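Local coordinates for protein dextranase (Pseudarthrobacter oxydans, PDB 6NZS) that catalyses the endohydrolysis of (1->6)-alpha-D-glucosidic linkages in dextran, at residues A[335-340]-A[361-366]; A[383-388]-A[406-411]; A[387-392]-A[413-418]. All blocks are in the same frame, centred on the assembly; numbering follows the deposited sequence.

Interaction 1 (A[335-340]-A[361-366]); sequences AEPPYH and VGSWYW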
loop_
_atom_site.group_PDB
_atom_site.type_symbol
_atom_site.label_atom_id
_atom_site.label_comp_id
_atom_site.label_asym_id
_atom_site.label_seq_id
_atom_site.Cartn_x
_atom_site.Cartn_y
_atom_site.Cartn_z
ATOM N N ALA A 335 -0.266 5.802 -8.488
ATOM C CA ALA A 335 -1.605 6.258 -8.138
ATOM C C ALA A 335 -2.655 5.561 -8.989
ATOM O O ALA A 335 -2.431 5.288 -10.172
ATOM C CB ALA A 335 -1.729 7.768 -8.346
ATOM N N GLU A 336 -3.808 5.302 -8.377
ATOM C CA GLU A 336 -4.999 4.832 -9.078
ATOM C C GLU A 336 -4.765 3.644 -10.016
ATOM O O GLU A 336 -5.094 3.704 -11.207
ATOM C CB GLU A 336 -5.678 5.979 -9.814
ATOM C CG GLU A 336 -7.005 6.366 -9.227
ATOM C CD GLU A 336 -7.557 7.643 -9.819
ATOM O OE1 GLU A 336 -7.470 8.699 -9.163
ATOM O OE2 GLU A 336 -8.097 7.575 -10.933
ATOM N N PRO A 337 -4.233 2.541 -9.512
ATOM C CA PRO A 337 -4.031 1.367 -10.363
ATOM C C PRO A 337 -5.366 0.752 -10.756
ATOM O O PRO A 337 -6.326 0.757 -9.966
ATOM C CB PRO A 337 -3.227 0.419 -9.460
ATOM C CG PRO A 337 -3.602 0.818 -8.077
ATOM C CD PRO A 337 -3.791 2.302 -8.126
ATOM N N PRO A 338 -5.471 0.221 -11.979
ATOM C CA PRO A 338 -6.681 -0.505 -12.389
ATOM C C PRO A 338 -6.659 -1.983 -12.026
ATOM O O PRO A 338 -7.690 -2.663 -12.183
ATOM C CB PRO A 338 -6.655 -0.344 -13.914
ATOM C CG PRO A 338 -5.183 -0.353 -14.240
ATOM C CD PRO A 338 -4.532 0.417 -13.100
ATOM N N TYR A 339 -5.525 -2.485 -11.538
ATOM C CA TYR A 339 -5.324 -3.902 -11.229
ATOM C C TYR A 339 -4.106 -3.999 -10.305
ATOM O O TYR A 339 -3.788 -3.034 -9.604
ATOM C CB TYR A 339 -5.205 -4.700 -12.545
ATOM C CG TYR A 339 -5.466 -6.189 -12.411
ATOM C CD1 TYR A 339 -6.717 -6.662 -12.043
ATOM C CD2 TYR A 339 -4.459 -7.117 -12.659
ATOM C CE1 TYR A 339 -6.965 -8.022 -11.925
ATOM C CE2 TYR A 339 -4.697 -8.481 -12.547
ATOM C CZ TYR A 339 -5.953 -8.925 -12.180
ATOM O OH TYR A 339 -6.211 -10.279 -12.063
ATOM N N HIS A 340 -3.417 -5.142 -10.319
ATOM C CA HIS A 340 -2.260 -5.307 -9.439
ATOM C C HIS A 340 -1.193 -4.264 -9.751
ATOM O O HIS A 340 -0.980 -3.884 -10.907
ATOM C CB HIS A 340 -1.610 -6.684 -9.611
ATOM C CG HIS A 340 -2.514 -7.840 -9.330
ATOM N ND1 HIS A 340 -2.134 -9.144 -9.573
ATOM C CD2 HIS A 340 -3.769 -7.902 -8.829
ATOM C CE1 HIS A 340 -3.121 -9.957 -9.240
ATOM N NE2 HIS A 340 -4.126 -9.229 -8.789
ATOM N N VAL A 361 -1.010 5.045 -3.861
ATOM C CA VAL A 361 -2.129 5.865 -3.402
ATOM C C VAL A 361 -3.329 5.645 -4.314
ATOM O O VAL A 361 -3.193 5.242 -5.470
ATOM C CB VAL A 361 -1.792 7.377 -3.346
ATOM C CG1 VAL A 361 -0.634 7.631 -2.398
ATOM C CG2 VAL A 361 -1.460 7.923 -4.728
ATOM N N GLY A 362 -4.514 5.940 -3.789
ATOM C CA GLY A 362 -5.706 5.864 -4.626
ATOM C C GLY A 362 -6.069 4.469 -5.093
ATOM O O GLY A 362 -6.503 4.293 -6.241
ATOM N N SER A 363 -5.952 3.477 -4.216
ATOM C CA SER A 363 -6.213 2.080 -4.575
ATOM C C SER A 363 -7.676 1.727 -4.280
ATOM O O SER A 363 -8.008 0.952 -3.380
ATOM C CB SER A 363 -5.245 1.164 -3.841
ATOM O OG SER A 363 -3.913 1.388 -4.275
ATOM N N TRP A 364 -8.569 2.308 -5.087
ATOM C CA TRP A 364 -9.999 2.202 -4.810
ATOM C C TRP A 364 -10.591 0.856 -5.215
ATOM O O TRP A 364 -11.451 0.325 -4.506
ATOM C CB TRP A 364 -10.740 3.335 -5.515
ATOM C CG TRP A 364 -10.173 4.685 -5.208
ATOM C CD1 TRP A 364 -9.427 5.478 -6.043
ATOM C CD2 TRP A 364 -10.298 5.406 -3.976
ATOM N NE1 TRP A 364 -9.091 6.649 -5.408
ATOM C CE2 TRP A 364 -9.612 6.634 -4.140
ATOM C CE3 TRP A 364 -10.931 5.143 -2.758
ATOM C CZ2 TRP A 364 -9.535 7.590 -3.124
ATOM C CZ3 TRP A 364 -10.856 6.093 -1.741
ATOM C CH2 TRP A 364 -10.162 7.301 -1.933
ATOM N N TYR A 365 -10.171 0.315 -6.359
ATOM C CA TYR A 365 -10.725 -0.937 -6.858
ATOM C C TYR A 365 -10.212 -2.115 -6.035
ATOM O O TYR A 365 -9.132 -2.063 -5.446
ATOM C CB TYR A 365 -10.264 -1.157 -8.304
ATOM C CG TYR A 365 -10.778 -0.169 -9.326
ATOM C CD1 TYR A 365 -12.145 0.074 -9.474
ATOM C CD2 TYR A 365 -9.892 0.517 -10.153
ATOM C CE1 TYR A 365 -12.605 0.974 -10.422
ATOM C CE2 TYR A 365 -10.342 1.419 -11.104
ATOM C CZ TYR A 365 -11.701 1.647 -11.231
ATOM O OH TYR A 365 -12.153 2.551 -12.177
ATOM N N TRP A 366 -10.989 -3.204 -6.023
ATOM C CA TRP A 366 -10.437 -4.489 -5.623
ATOM C C TRP A 366 -9.258 -4.837 -6.527
ATOM O O TRP A 366 -9.075 -4.269 -7.608
ATOM C CB TRP A 366 -11.482 -5.596 -5.808
ATOM C CG TRP A 366 -12.579 -5.601 -4.801
ATOM C CD1 TRP A 366 -12.525 -5.127 -3.522
ATOM C CD2 TRP A 366 -13.913 -6.097 -4.988
ATOM N NE1 TRP A 366 -13.740 -5.303 -2.899
ATOM C CE2 TRP A 366 -14.608 -5.899 -3.777
ATOM C CE3 TRP A 366 -14.587 -6.683 -6.064
ATOM C CZ2 TRP A 366 -15.949 -6.263 -3.609
ATOM C CZ3 TRP A 366 -15.923 -7.057 -5.890
ATOM C CH2 TRP A 366 -16.584 -6.841 -4.674
HETATM O O HOH W 1 -7.836 2.246 -8.083
#
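The Y365 ring turns its edge to P337 O, which lies in the ring plane 3.6 Å from Y365 CD2, while P338 CA comes to the same carbon obliquely. Y365 CB points toward 335-340, and CG, anti to the carbonyl carbon (chi1 -66°), sets the ring so that CD2 meets P337 O; Y291 also meets the ring. A water between the backbones donates to P337 O (2.8 Å) and to G362 O, and takes a weak bond from Y365 N. These segments leave strands 325-335 and 351-361, successive parallel rungs of the beta-solenoid, and the pairing ends as they turn. The bridge of A335 with V361 is parallel; A335 CB packs on V361 CG2 at 3.6 Å, and E336 N donates to V361 O at 3.0 Å. One residue on, E336 and G362 both adopt positive phi, and E336 CA comes 3.3 Å from G362 O in a CA-H...O contact. A side chain at G362 would point at E336 N. E336 crosses W364, its CG at the indole edge 4.1 Å from W364 CD1, with carboxylate and ring planes 59° apart. Both polar ends reach the N-terminal region: S58 OG bonds to E336 OE1 and W364 NE1, S62 OG to E336 OE2. P337 CG rests 3.9 Å from S363 OG, a hydroxyl held by Q360 and N385 O.

Interaction 2 (A[383-388]-A[406-411]); sequences FFNAND and WKNENG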
loop_
_atom_site.group_PDB
_atom_site.type_symbol
_atom_site.label_atom_id
_atom_site.label_comp_id
_atom_site.label_asym_id
_atom_site.label_seq_id
_atom_site.Cartn_x
_atom_site.Cartn_y
_atom_site.Cartn_z
ATOM N N PHE A 383 4.909 3.813 1.703
ATOM C CA PHE A 383 3.503 4.017 2.053
ATOM C C PHE A 383 2.653 3.220 1.077
ATOM O O PHE A 383 2.823 3.354 -0.137
ATOM C CB PHE A 383 3.109 5.505 1.965
ATOM C CG PHE A 383 1.635 5.743 2.171
ATOM C CD1 PHE A 383 1.118 5.888 3.448
ATOM C CD2 PHE A 383 0.763 5.794 1.090
ATOM C CE1 PHE A 383 -0.256 6.092 3.651
ATOM C CE2 PHE A 383 -0.614 5.986 1.280
ATOM C CZ PHE A 383 -1.120 6.136 2.559
ATOM N N PHE A 384 1.729 2.410 1.595
ATOM C CA PHE A 384 0.823 1.646 0.743
ATOM C C PHE A 384 -0.621 1.906 1.127
ATOM O O PHE A 384 -1.026 1.633 2.263
ATOM C CB PHE A 384 1.080 0.144 0.857
ATOM C CG PHE A 384 2.331 -0.299 0.170
ATOM C CD1 PHE A 384 3.547 -0.272 0.830
ATOM C CD2 PHE A 384 2.288 -0.746 -1.141
ATOM C CE1 PHE A 384 4.715 -0.673 0.188
ATOM C CE2 PHE A 384 3.447 -1.158 -1.799
ATOM C CZ PHE A 384 4.661 -1.122 -1.129
ATOM N N ASN A 385 -1.399 2.394 0.175
ATOM C CA ASN A 385 -2.850 2.278 0.210
ATOM C C ASN A 385 -3.193 1.145 -0.747
ATOM O O ASN A 385 -2.697 1.127 -1.878
ATOM C CB ASN A 385 -3.453 3.601 -0.270
ATOM C CG ASN A 385 -4.971 3.592 -0.361
ATOM O OD1 ASN A 385 -5.521 4.067 -1.347
ATOM N ND2 ASN A 385 -5.645 3.131 0.679
ATOM N N ALA A 386 -3.985 0.171 -0.287
ATOM C CA ALA A 386 -4.327 -0.976 -1.127
ATOM C C ALA A 386 -5.689 -1.533 -0.729
ATOM O O ALA A 386 -6.060 -1.519 0.448
ATOM C CB ALA A 386 -3.262 -2.088 -1.065
ATOM N N ASN A 387 -6.432 -2.032 -1.726
ATOM C CA ASN A 387 -7.726 -2.686 -1.528
ATOM C C ASN A 387 -7.657 -4.167 -1.889
ATOM O O ASN A 387 -8.597 -4.741 -2.437
ATOM C CB ASN A 387 -8.844 -1.973 -2.285
ATOM C CG ASN A 387 -10.221 -2.290 -1.720
ATOM O OD1 ASN A 387 -10.345 -2.815 -0.620
ATOM N ND2 ASN A 387 -11.265 -1.969 -2.478
ATOM N N ASP A 388 -6.529 -4.782 -1.577
ATOM C CA ASP A 388 -6.313 -6.216 -1.676
ATOM C C ASP A 388 -5.092 -6.524 -0.817
ATOM O O ASP A 388 -4.644 -5.665 -0.054
ATOM C CB ASP A 388 -6.196 -6.657 -3.139
ATOM C CG ASP A 388 -6.859 -7.999 -3.379
ATOM O OD1 ASP A 388 -6.368 -8.984 -2.795
ATOM O OD2 ASP A 388 -7.881 -8.066 -4.103
ATOM N N TRP A 406 -2.355 2.314 4.664
ATOM C CA TRP A 406 -3.761 2.708 4.748
ATOM C C TRP A 406 -4.525 1.599 4.036
ATOM O O TRP A 406 -4.582 1.552 2.806
ATOM C CB TRP A 406 -3.996 4.062 4.077
ATOM C CG TRP A 406 -5.327 4.688 4.441
ATOM C CD1 TRP A 406 -6.571 4.096 4.428
ATOM C CD2 TRP A 406 -5.528 6.032 4.884
ATOM N NE1 TRP A 406 -7.523 5.005 4.841
ATOM C CE2 TRP A 406 -6.908 6.196 5.124
ATOM C CE3 TRP A 406 -4.669 7.121 5.095
ATOM C CZ2 TRP A 406 -7.448 7.405 5.583
ATOM C CZ3 TRP A 406 -5.202 8.305 5.549
ATOM C CH2 TRP A 406 -6.574 8.440 5.798
ATOM N N LYS A 407 -5.082 0.683 4.806
ATOM C CA LYS A 407 -5.770 -0.459 4.235
ATOM C C LYS A 407 -7.212 -0.071 3.929
ATOM O O LYS A 407 -7.825 0.682 4.686
ATOM C CB LYS A 407 -5.700 -1.610 5.250
ATOM C CG LYS A 407 -6.522 -2.840 4.920
ATOM C CD LYS A 407 -5.918 -3.598 3.756
ATOM C CE LYS A 407 -6.922 -4.567 3.176
ATOM N NZ LYS A 407 -6.266 -5.440 2.141
ATOM N N ASN A 408 -7.741 -0.555 2.797
ATOM C CA ASN A 408 -9.151 -0.330 2.493
ATOM C C ASN A 408 -9.977 -1.510 3.004
ATOM O O ASN A 408 -9.839 -1.881 4.173
ATOM C CB ASN A 408 -9.358 0.002 1.006
ATOM C CG ASN A 408 -8.882 1.414 0.653
ATOM O OD1 ASN A 408 -8.282 2.108 1.474
ATOM N ND2 ASN A 408 -9.197 1.856 -0.562
ATOM N N GLU A 409 -10.817 -2.122 2.165
ATOM C CA GLU A 409 -11.820 -3.071 2.650
ATOM C C GLU A 409 -11.425 -4.528 2.478
ATOM O O GLU A 409 -11.720 -5.361 3.350
ATOM C CB GLU A 409 -13.127 -2.864 1.877
ATOM C CG GLU A 409 -13.793 -1.530 2.145
ATOM C CD GLU A 409 -13.571 -0.526 1.037
ATOM O OE1 GLU A 409 -12.817 -0.832 0.088
ATOM O OE2 GLU A 409 -14.152 0.576 1.118
ATOM N N ASN A 410 -10.799 -4.860 1.363
ATOM C CA ASN A 410 -10.758 -6.218 0.858
ATOM C C ASN A 410 -9.371 -6.816 1.030
ATOM O O ASN A 410 -8.365 -6.152 0.756
ATOM C CB ASN A 410 -11.126 -6.182 -0.618
ATOM C CG ASN A 410 -11.110 -7.525 -1.241
ATOM O OD1 ASN A 410 -11.929 -8.377 -0.906
ATOM N ND2 ASN A 410 -10.168 -7.745 -2.160
ATOM N N GLY A 411 -9.323 -8.083 1.450
ATOM C CA GLY A 411 -8.075 -8.774 1.676
ATOM C C GLY A 411 -7.461 -8.422 3.018
ATOM O O GLY A 411 -7.920 -7.514 3.721
HETATM O O HOH W 2 -8.101 4.497 -1.236
HETATM O O HOH W 3 -13.970 -2.709 -1.533
#
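W406 N donates to F384 O (2.8 Å) and N408 N to A386 O (3.0 Å), backbone bonds that hold the ends of strands 382-386 and 398-407 in parallel register; A386 N adds a weak bond to W406 O. Side-chain amides extend the pairing. N385 ND2 reaches W406 O at 2.9 Å and nearly straight (161°), and also N408 OD1, both acceptors lying in its amide plane, while a water joins N385 OD1 to N408 ND2. Beyond the strands, N387 OD1 accepts from E409 N and N410 N, each at 2.9 Å, and so clasps the turn of 406-411; a second water links N387 ND2 to E409 OE1, whose carboxylate also pairs with R437. The apolar share is small: F383 CZ lies 3.9 Å from W406 CB, the two side chains running alongside each other, both touching M187 of strand 176-192. The charged group is K407 NZ, bonded to backbone carbonyls: the chain bends at chi2 (71°) and NZ meets D388 O at 2.7 Å and N410 O at 2.6 Å, and also bonds to P412 O. Carbonyl oxygens gathered round this buried ammonium group probably stabilise its positive charge, and through it fix the turns of both segments.

Interaction 3 (A[387-392]-A[413-418]); sequences NDDVLK and VIQWGW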
loop_
_atom_site.group_PDB
_atom_site.type_symbol
_atom_site.label_atom_id
_atom_site.label_comp_id
_atom_site.label_asym_id
_atom_site.label_seq_id
_atom_site.Cartn_x
_atom_site.Cartn_y
_atom_site.Cartn_z
ATOM N N ASN A 387 -6.432 -2.032 -1.726
ATOM C CA ASN A 387 -7.726 -2.686 -1.528
ATOM C C ASN A 387 -7.657 -4.167 -1.889
ATOM O O ASN A 387 -8.597 -4.741 -2.437
ATOM C CB ASN A 387 -8.844 -1.973 -2.285
ATOM C CG ASN A 387 -10.221 -2.290 -1.720
ATOM O OD1 ASN A 387 -10.345 -2.815 -0.620
ATOM N ND2 ASN A 387 -11.265 -1.969 -2.478
ATOM N N ASP A 388 -6.529 -4.782 -1.577
ATOM C CA ASP A 388 -6.313 -6.216 -1.676
ATOM C C ASP A 388 -5.092 -6.524 -0.817
ATOM O O ASP A 388 -4.644 -5.665 -0.054
ATOM C CB ASP A 388 -6.196 -6.657 -3.139
ATOM C CG ASP A 388 -6.859 -7.999 -3.379
ATOM O OD1 ASP A 388 -6.368 -8.984 -2.795
ATOM O OD2 ASP A 388 -7.881 -8.066 -4.103
ATOM N N ASP A 389 -4.555 -7.746 -0.933
ATOM C CA ASP A 389 -3.320 -8.120 -0.236
ATOM C C ASP A 389 -2.314 -6.990 -0.348
ATOM O O ASP A 389 -2.015 -6.535 -1.453
ATOM C CB ASP A 389 -2.695 -9.347 -0.917
ATOM C CG ASP A 389 -3.554 -10.584 -0.840
ATOM O OD1 ASP A 389 -4.243 -10.787 0.180
ATOM O OD2 ASP A 389 -3.526 -11.373 -1.818
ATOM N N VAL A 390 -1.792 -6.532 0.794
ATOM C CA VAL A 390 -0.900 -5.373 0.772
ATOM C C VAL A 390 0.556 -5.802 0.635
ATOM O O VAL A 390 1.277 -5.341 -0.265
ATOM C CB VAL A 390 -1.082 -4.460 2.001
ATOM C CG1 VAL A 390 -0.242 -3.182 1.818
ATOM C CG2 VAL A 390 -2.558 -4.111 2.236
ATOM N N LEU A 391 1.013 -6.637 1.556
ATOM C CA LEU A 391 2.370 -7.174 1.530
ATOM C C LEU A 391 2.268 -8.659 1.201
ATOM O O LEU A 391 1.845 -9.462 2.040
ATOM C CB LEU A 391 3.072 -6.951 2.866
ATOM C CG LEU A 391 3.234 -5.479 3.257
ATOM C CD1 LEU A 391 3.960 -5.372 4.588
ATOM C CD2 LEU A 391 3.969 -4.686 2.165
ATOM N N LYS A 392 2.672 -9.017 -0.017
ATOM C CA LYS A 392 2.593 -10.391 -0.502
ATOM C C LYS A 392 3.928 -11.056 -0.193
ATOM O O LYS A 392 4.917 -10.871 -0.909
ATOM C CB LYS A 392 2.247 -10.392 -1.985
ATOM C CG LYS A 392 0.800 -9.943 -2.223
ATOM C CD LYS A 392 0.611 -9.247 -3.567
ATOM C CE LYS A 392 0.647 -10.242 -4.717
ATOM N NZ LYS A 392 0.107 -9.675 -5.994
ATOM N N VAL A 413 -3.887 -7.498 5.454
ATOM C CA VAL A 413 -2.702 -6.658 5.285
ATOM C C VAL A 413 -1.523 -7.483 4.760
ATOM O O VAL A 413 -1.032 -7.253 3.651
ATOM C CB VAL A 413 -2.375 -5.888 6.581
ATOM C CG1 VAL A 413 -1.130 -5.034 6.389
ATOM C CG2 VAL A 413 -3.563 -5.009 6.989
ATOM N N ILE A 414 -1.090 -8.481 5.529
ATOM C CA ILE A 414 0.017 -9.366 5.168
ATOM C C ILE A 414 -0.547 -10.707 4.704
ATOM O O ILE A 414 -1.411 -11.286 5.370
ATOM C CB ILE A 414 0.935 -9.561 6.383
ATOM C CG1 ILE A 414 1.727 -8.282 6.660
ATOM C CG2 ILE A 414 1.861 -10.761 6.179
ATOM C CD1 ILE A 414 2.142 -8.113 8.119
ATOM N N GLN A 415 -0.043 -11.223 3.573
ATOM C CA GLN A 415 -0.528 -12.467 2.973
ATOM C C GLN A 415 0.649 -13.385 2.658
ATOM O O GLN A 415 1.617 -12.949 2.034
ATOM C CB GLN A 415 -1.236 -12.139 1.656
ATOM C CG GLN A 415 -1.773 -13.355 0.894
ATOM C CD GLN A 415 -2.868 -14.051 1.660
ATOM O OE1 GLN A 415 -2.675 -15.136 2.203
ATOM N NE2 GLN A 415 -4.034 -13.409 1.735
ATOM N N TRP A 416 0.547 -14.664 3.042
ATOM C CA TRP A 416 1.487 -15.671 2.551
ATOM C C TRP A 416 0.802 -16.945 2.073
ATOM O O TRP A 416 1.494 -17.916 1.731
ATOM C CB TRP A 416 2.622 -15.974 3.548
ATOM C CG TRP A 416 2.236 -16.713 4.797
ATOM C CD1 TRP A 416 2.093 -18.068 4.951
ATOM C CD2 TRP A 416 1.976 -16.135 6.084
ATOM N NE1 TRP A 416 1.758 -18.360 6.254
ATOM C CE2 TRP A 416 1.678 -17.193 6.969
ATOM C CE3 TRP A 416 1.983 -14.824 6.578
ATOM C CZ2 TRP A 416 1.382 -16.983 8.317
ATOM C CZ3 TRP A 416 1.676 -14.614 7.919
ATOM C CH2 TRP A 416 1.377 -15.689 8.770
ATOM N N GLY A 417 -0.529 -16.960 2.005
ATOM C CA GLY A 417 -1.271 -18.126 1.560
ATOM C C GLY A 417 -1.601 -18.139 0.080
ATOM O O GLY A 417 -0.771 -17.742 -0.752
ATOM N N TRP A 418 -2.819 -18.600 -0.242
ATOM C CA TRP A 418 -3.369 -18.778 -1.593
ATOM C C TRP A 418 -2.884 -20.042 -2.303
ATOM O O TRP A 418 -3.631 -20.620 -3.098
ATOM C CB TRP A 418 -3.168 -17.564 -2.508
ATOM C CG TRP A 418 -3.925 -16.304 -2.138
ATOM C CD1 TRP A 418 -3.379 -15.082 -1.845
ATOM C CD2 TRP A 418 -5.354 -16.128 -2.089
ATOM N NE1 TRP A 418 -4.377 -14.168 -1.591
ATOM C CE2 TRP A 418 -5.594 -14.783 -1.731
ATOM C CE3 TRP A 418 -6.448 -16.983 -2.288
ATOM C CZ2 TRP A 418 -6.881 -14.265 -1.586
ATOM C CZ3 TRP A 418 -7.731 -16.464 -2.146
ATOM C CH2 TRP A 418 -7.935 -15.117 -1.788
#
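V390 and V413 share a helix-like backbone bend, after which L391-K392 and I414-Q415 run as parallel neighbouring strands. V413 O collects two donors, V390 N and L391 N, both at 3.0 Å, and Q415 N returns a bond of the same length to L391 O. The L391 and I414 side chains lie on one face of this sheet, L391 CD1 4.2 Å from I414 CG1, and I414 packs on F476 and I479 across the solenoid interior. On the other face Q415 meets D389, whose carboxylate is shared between two donors. Q415 NE2 gives an almost straight bond (174°) to D389 OD1 at 3.1 Å, arriving from above the carboxylate plane; W418 NE1 comes to D389 OD2 at 2.9 Å on the syn side. Q415 CB and CG lie against the D389 carboxylate, and the bend at chi2 (65°) turns the amide so that NE2 meets OD1. Q415 OE1 takes G417 N at 2.8 Å on a lone pair, tying down the turn that brings W418 round. N451 and S453 of the next coil hold the same amide. An alanine at D389 would probably leave the W418 indole N-H without its mate, free the ring to turn and cost Q415 NE2 one of its acceptors. Short parallel strands stacked in register, each coil giving one to this sheet, typify the right-handed parallel beta-helix of glycosyl hydrolase family 49.

Overall arrangement
All three contacts join consecutive coils of one beta-solenoid. Interaction 1 is wholly buried, whereas interactions 2 and 3 include partly exposed residues (D388 and N410; W418). Interactions 1 and 2 sit at equivalent strand ends, one coil apart, both against the N-terminal region, and touch where S363 OG reaches N385 O and W364 O meets N387 ND2. Interaction 3 shares N387 and D388 with interaction 2 but continues into another sheet of the helix; V390 packs against F384 and K407 between them. Interaction 1 is mostly van der Waals packing with one cross-segment hydrogen bond and a water; interaction 2 is a dense amide and ammonium network; interaction 3 pairs backbone bonds and an apolar interior with a single carboxylate gripped by two side-chain N-H donors.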